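Local coordinates for fimbrial subunit type 1 (Actinomyces oris, PDB 3UXF), which forms the shaft of type 1 fimbriae as their major subunit, a modular pilin displayed on the surface of a Gram-positive bacterium, at residues V349-T361 against G418-Y430. Numbering follows the deposited sequence.
Sequences VLSKYGKVILTKT and GTVEINYLRANDY. Unlike the reference sequence in segment 349-361: Ile357 (reference Val).
An antiparallel strand pair in the C-terminal prealbumin-like domain joins 353-360 to 418-426; the first residues of 349-361 still pair with strand 312-321. Paired backbone bonds link Leu358 with Val420, Val356 with Ile422 and Gly354 with Leu425. Between the last two pairs Lys355 stands opposite both Asn423 and Tyr424, whose shared peptide bond is cis. Branched apolar chains share one face: Val356 CG2 lies 4.1 Å from Leu425 CD1, and Leu358 CB 3.9 Å from Val420 CG1, with Leu358 also packing on Leu447 and Val482, and Leu425 on Tyr445.

On the other face Lys355, bent at chi3 and chi4, curls its ammonium over two acceptors. NZ lies 2.9 Å from Glu421 OE1 in a salt bridge, above the carboxylate plane, and 3.0 Å from Asn423 OD1, again above the carbonyl plane. Asn423 ND2 reaches the anti lone pair of the same OE1, and a water bridges NZ to Tyr424 OH.

Arg426 lays CG 3.9 Å from the Tyr353 ring centroid; Tyr353 OH hydrogen-bonds to Ala194 O. Lys352 runs its methylenes across Tyr430, placing CE 3.5 Å from the ring centroid. The bend at chi4 (-83°) carries NZ to salt bridges with Glu473 and Asp313, with NZ 5.0 Å from the centroid of the Tyr430 ring, over its face. At the far end Gly418 O accepts from Lys360 N (2.8 Å). Separately, the positive phi of Gly418, which favours glycine, fits a G1 bulge on its other neighbour. Lys360 NZ is covalently joined to Asp484 CG, the intramolecular isopeptide cross-link characteristic of Gram-positive pilin beta-sandwich domains.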
loop_
_atom_site.group_PDB
_atom_site.type_symbol
_atom_site.label_atom_id
_atom_site.label_comp_id
_atom_site.label_asym_id
_atom_site.label_seq_id
_atom_site.Cartn_x
_atom_site.Cartn_y
_atom_site.Cartn_z
ATOM N N VAL A 349 -4.649 -4.206 0.573
ATOM C CA VAL A 349 -4.098 -5.490 0.997
ATOM C C VAL A 349 -5.238 -6.355 1.471
ATOM O O VAL A 349 -6.198 -5.843 2.043
ATOM C CB VAL A 349 -3.048 -5.346 2.151
ATOM C CG1 VAL A 349 -1.842 -4.624 1.654
ATOM C CG2 VAL A 349 -3.610 -4.654 3.412
ATOM N N LEU A 350 -5.120 -7.657 1.247
ATOM C CA LEU A 350 -6.182 -8.607 1.570
ATOM C C LEU A 350 -5.722 -9.675 2.536
ATOM O O LEU A 350 -4.546 -10.089 2.519
ATOM C CB LEU A 350 -6.637 -9.348 0.316
ATOM C CG LEU A 350 -7.088 -8.460 -0.841
ATOM C CD1 LEU A 350 -7.528 -9.337 -2.004
ATOM C CD2 LEU A 350 -8.207 -7.541 -0.426
ATOM N N SER A 351 -6.655 -10.091 3.389
ATOM C CA SER A 351 -6.590 -11.349 4.156
ATOM C C SER A 351 -7.768 -12.211 3.685
ATOM O O SER A 351 -8.867 -11.696 3.448
ATOM C CB SER A 351 -6.729 -11.079 5.659
ATOM O OG SER A 351 -5.715 -10.216 6.139
ATOM N N LYS A 352 -7.525 -13.513 3.517
ATOM C CA LYS A 352 -8.553 -14.406 2.949
ATOM C C LYS A 352 -8.824 -15.573 3.895
ATOM O O LYS A 352 -7.932 -16.359 4.186
ATOM C CB LYS A 352 -8.115 -14.899 1.562
ATOM C CG LYS A 352 -7.892 -13.779 0.578
ATOM C CD LYS A 352 -7.357 -14.358 -0.739
ATOM C CE LYS A 352 -7.093 -13.238 -1.742
ATOM N NZ LYS A 352 -8.349 -12.834 -2.457
ATOM N N TYR A 353 -10.066 -15.680 4.362
ATOM C CA TYR A 353 -10.481 -16.698 5.330
ATOM C C TYR A 353 -11.562 -17.564 4.718
ATOM O O TYR A 353 -12.494 -17.059 4.074
ATOM C CB TYR A 353 -11.034 -16.027 6.620
ATOM C CG TYR A 353 -9.981 -15.463 7.537
ATOM C CD1 TYR A 353 -9.505 -14.161 7.375
ATOM C CD2 TYR A 353 -9.417 -16.247 8.537
ATOM C CE1 TYR A 353 -8.502 -13.648 8.199
ATOM C CE2 TYR A 353 -8.431 -15.751 9.370
ATOM C CZ TYR A 353 -7.976 -14.456 9.202
ATOM O OH TYR A 353 -7.012 -13.930 10.028
ATOM N N GLY A 354 -11.436 -18.874 4.917
ATOM C CA GLY A 354 -12.400 -19.806 4.343
ATOM C C GLY A 354 -13.150 -20.642 5.367
ATOM O O GLY A 354 -12.677 -20.922 6.465
ATOM N N LYS A 355 -14.352 -21.045 4.992
ATOM C CA LYS A 355 -15.139 -22.007 5.768
ATOM C C LYS A 355 -14.683 -23.409 5.453
ATOM O O LYS A 355 -14.389 -23.700 4.296
ATOM C CB LYS A 355 -16.602 -21.855 5.336
ATOM C CG LYS A 355 -17.515 -22.947 5.917
ATOM C CD LYS A 355 -19.008 -22.794 5.482
ATOM C CE LYS A 355 -19.513 -21.366 5.660
ATOM N NZ LYS A 355 -19.841 -21.081 7.080
ATOM N N VAL A 356 -14.610 -24.281 6.462
ATOM C CA VAL A 356 -14.386 -25.697 6.229
ATOM C C VAL A 356 -15.652 -26.422 6.638
ATOM O O VAL A 356 -16.178 -26.177 7.721
ATOM C CB VAL A 356 -13.216 -26.216 7.087
ATOM C CG1 VAL A 356 -13.097 -27.710 6.971
ATOM C CG2 VAL A 356 -11.905 -25.503 6.646
ATOM N N ILE A 357 -16.169 -27.292 5.774
ATOM C CA ILE A 357 -17.278 -28.163 6.189
ATOM C C ILE A 357 -16.720 -29.563 6.363
ATOM O O ILE A 357 -16.217 -30.141 5.391
ATOM C CB ILE A 357 -18.431 -28.187 5.169
ATOM C CG1 ILE A 357 -19.025 -26.794 5.031
ATOM C CG2 ILE A 357 -19.525 -29.106 5.663
ATOM C CD1 ILE A 357 -20.033 -26.649 3.854
ATOM N N LEU A 358 -16.770 -30.089 7.589
ATOM C CA LEU A 358 -16.224 -31.403 7.875
ATOM C C LEU A 358 -17.395 -32.374 7.856
ATOM O O LEU A 358 -18.350 -32.201 8.620
ATOM C CB LEU A 358 -15.552 -31.355 9.248
ATOM C CG LEU A 358 -14.749 -32.563 9.738
ATOM C CD1 LEU A 358 -13.986 -32.159 11.019
ATOM C CD2 LEU A 358 -15.635 -33.749 10.042
ATOM N N THR A 359 -17.321 -33.383 6.986
ATOM C CA THR A 359 -18.303 -34.472 6.987
ATOM C C THR A 359 -17.680 -35.726 7.572
ATOM O O THR A 359 -16.607 -36.168 7.140
ATOM C CB THR A 359 -18.779 -34.802 5.574
ATOM O OG1 THR A 359 -19.460 -33.660 5.048
ATOM C CG2 THR A 359 -19.749 -36.018 5.580
ATOM N N LYS A 360 -18.346 -36.294 8.568
ATOM C CA LYS A 360 -17.857 -37.496 9.214
ATOM C C LYS A 360 -18.597 -38.716 8.693
ATOM O O LYS A 360 -19.821 -38.726 8.616
ATOM C CB LYS A 360 -18.019 -37.397 10.731
ATOM C CG LYS A 360 -17.440 -38.576 11.494
ATOM C CD LYS A 360 -15.923 -38.552 11.487
ATOM C CE LYS A 360 -15.351 -39.562 12.463
ATOM N NZ LYS A 360 -15.455 -40.957 11.962
ATOM N N THR A 361 -17.842 -39.743 8.335
ATOM C CA THR A 361 -18.432 -40.986 7.872
ATOM C C THR A 361 -17.632 -42.161 8.413
ATOM O O THR A 361 -16.809 -42.002 9.311
ATOM C CB THR A 361 -18.519 -41.044 6.334
ATOM O OG1 THR A 361 -19.388 -42.112 5.944
ATOM C CG2 THR A 361 -17.147 -41.261 5.724
ATOM N N GLY A 418 -24.053 -35.661 10.633
ATOM C CA GLY A 418 -22.637 -35.965 10.786
ATOM C C GLY A 418 -21.696 -34.909 10.259
ATOM O O GLY A 418 -20.648 -35.249 9.697
ATOM N N THR A 419 -22.048 -33.641 10.425
ATOM C CA THR A 419 -21.186 -32.575 9.879
ATOM C C THR A 419 -20.893 -31.515 10.916
ATOM O O THR A 419 -21.603 -31.372 11.908
ATOM C CB THR A 419 -21.843 -31.880 8.683
ATOM O OG1 THR A 419 -23.012 -31.194 9.148
ATOM C CG2 THR A 419 -22.215 -32.884 7.614
ATOM N N VAL A 420 -19.846 -30.736 10.682
ATOM C CA VAL A 420 -19.622 -29.552 11.512
ATOM C C VAL A 420 -18.889 -28.539 10.661
ATOM O O VAL A 420 -18.066 -28.916 9.819
ATOM C CB VAL A 420 -18.838 -29.838 12.823
ATOM C CG1 VAL A 420 -17.434 -30.375 12.546
ATOM C CG2 VAL A 420 -18.768 -28.589 13.715
ATOM N N GLU A 421 -19.209 -27.268 10.852
ATOM C CA GLU A 421 -18.461 -26.207 10.154
ATOM C C GLU A 421 -17.358 -25.687 11.044
ATOM O O GLU A 421 -17.545 -25.501 12.257
ATOM C CB GLU A 421 -19.377 -25.050 9.755
ATOM C CG GLU A 421 -20.454 -25.499 8.807
ATOM C CD GLU A 421 -21.228 -24.370 8.169
ATOM O OE1 GLU A 421 -21.117 -23.211 8.618
ATOM O OE2 GLU A 421 -21.939 -24.667 7.187
ATOM N N ILE A 422 -16.195 -25.465 10.438
ATOM C CA ILE A 422 -15.076 -24.852 11.137
ATOM C C ILE A 422 -14.895 -23.481 10.478
ATOM O O ILE A 422 -14.401 -23.362 9.340
ATOM C CB ILE A 422 -13.820 -25.712 11.020
ATOM C CG1 ILE A 422 -14.100 -27.101 11.638
ATOM C CG2 ILE A 422 -12.663 -25.020 11.719
ATOM C CD1 ILE A 422 -12.966 -28.067 11.487
ATOM N N ASN A 423 -15.352 -22.441 11.182
ATOM C CA ASN A 423 -15.406 -21.094 10.625
ATOM C C ASN A 423 -14.569 -20.147 11.445
ATOM O O ASN A 423 -14.924 -19.922 12.603
ATOM C CB ASN A 423 -16.838 -20.554 10.725
ATOM C CG ASN A 423 -17.848 -21.372 9.932
ATOM O OD1 ASN A 423 -17.518 -21.921 8.865
ATOM N ND2 ASN A 423 -19.060 -21.437 10.418
ATOM N N TYR A 424 -13.502 -19.544 10.917
ATOM C CA TYR A 424 -13.001 -19.712 9.562
ATOM C C TYR A 424 -11.479 -19.769 9.650
ATOM O O TYR A 424 -10.899 -19.300 10.623
ATOM C CB TYR A 424 -13.402 -18.515 8.700
ATOM C CG TYR A 424 -14.878 -18.204 8.732
ATOM C CD1 TYR A 424 -15.741 -18.766 7.807
ATOM C CD2 TYR A 424 -15.409 -17.351 9.687
ATOM C CE1 TYR A 424 -17.087 -18.492 7.830
ATOM C CE2 TYR A 424 -16.761 -17.072 9.719
ATOM C CZ TYR A 424 -17.595 -17.648 8.787
ATOM O OH TYR A 424 -18.940 -17.382 8.801
ATOM N N LEU A 425 -10.838 -20.333 8.631
ATOM C CA LEU A 425 -9.386 -20.463 8.614
ATOM C C LEU A 425 -8.748 -19.670 7.478
ATOM O O LEU A 425 -9.242 -19.679 6.357
ATOM C CB LEU A 425 -8.987 -21.934 8.494
ATOM C CG LEU A 425 -9.067 -22.768 9.772
ATOM C CD1 LEU A 425 -9.190 -24.244 9.441
ATOM C CD2 LEU A 425 -7.860 -22.512 10.650
ATOM N N ARG A 426 -7.648 -18.993 7.781
ATOM C CA ARG A 426 -6.927 -18.222 6.777
ATOM C C ARG A 426 -6.325 -19.164 5.745
ATOM O O ARG A 426 -5.832 -20.229 6.091
ATOM C CB ARG A 426 -5.820 -17.391 7.428
ATOM C CG ARG A 426 -5.561 -16.044 6.756
ATOM C CD ARG A 426 -4.087 -15.664 6.827
ATOM N NE ARG A 426 -3.263 -16.737 6.290
ATOM C CZ ARG A 426 -2.440 -17.485 7.013
ATOM N NH1 ARG A 426 -2.300 -17.261 8.312
ATOM N NH2 ARG A 426 -1.754 -18.456 6.433
ATOM N N ALA A 427 -6.368 -18.767 4.478
ATOM C CA ALA A 427 -5.833 -19.596 3.409
ATOM C C ALA A 427 -4.371 -19.937 3.661
ATOM O O ALA A 427 -3.596 -19.085 4.074
ATOM C CB ALA A 427 -5.985 -18.890 2.073
ATOM N N ASN A 428 -4.000 -21.188 3.409
ATOM C CA ASN A 428 -2.616 -21.612 3.570
ATOM C C ASN A 428 -1.725 -20.988 2.510
ATOM O O ASN A 428 -0.528 -20.813 2.715
ATOM C CB ASN A 428 -2.494 -23.136 3.479
ATOM C CG ASN A 428 -3.253 -23.852 4.575
ATOM O OD1 ASN A 428 -4.375 -24.303 4.370
ATOM N ND2 ASN A 428 -2.637 -23.966 5.743
ATOM N N ASP A 429 -2.319 -20.664 1.368
ATOM C CA ASP A 429 -1.558 -20.139 0.240
ATOM C C ASP A 429 -1.704 -18.636 0.017
ATOM O O ASP A 429 -1.361 -18.133 -1.043
ATOM C CB ASP A 429 -1.910 -20.897 -1.042
ATOM C CG ASP A 429 -3.354 -20.703 -1.459
ATOM O OD1 ASP A 429 -4.138 -20.152 -0.663
ATOM O OD2 ASP A 429 -3.701 -21.105 -2.584
ATOM N N TYR A 430 -2.206 -17.927 1.017
ATOM C CA TYR A 430 -2.321 -16.479 0.938
ATOM C C TYR A 430 -2.137 -15.950 2.346
ATOM O O TYR A 430 -2.979 -16.153 3.210
ATOM C CB TYR A 430 -3.669 -16.051 0.360
ATOM C CG TYR A 430 -3.658 -14.681 -0.287
ATOM C CD1 TYR A 430 -3.669 -14.544 -1.665
ATOM C CD2 TYR A 430 -3.645 -13.527 0.483
ATOM C CE1 TYR A 430 -3.666 -13.299 -2.260
ATOM C CE2 TYR A 430 -3.644 -12.276 -0.103
ATOM C CZ TYR A 430 -3.652 -12.168 -1.476
ATOM O OH TYR A 430 -3.649 -10.927 -2.066
HETATM O O HOH W 1 -3.282 -8.519 -0.794
HETATM O O HOH W 2 -4.781 -14.252 3.806
HETATM O O HOH W 3 -20.959 -18.485 7.500
#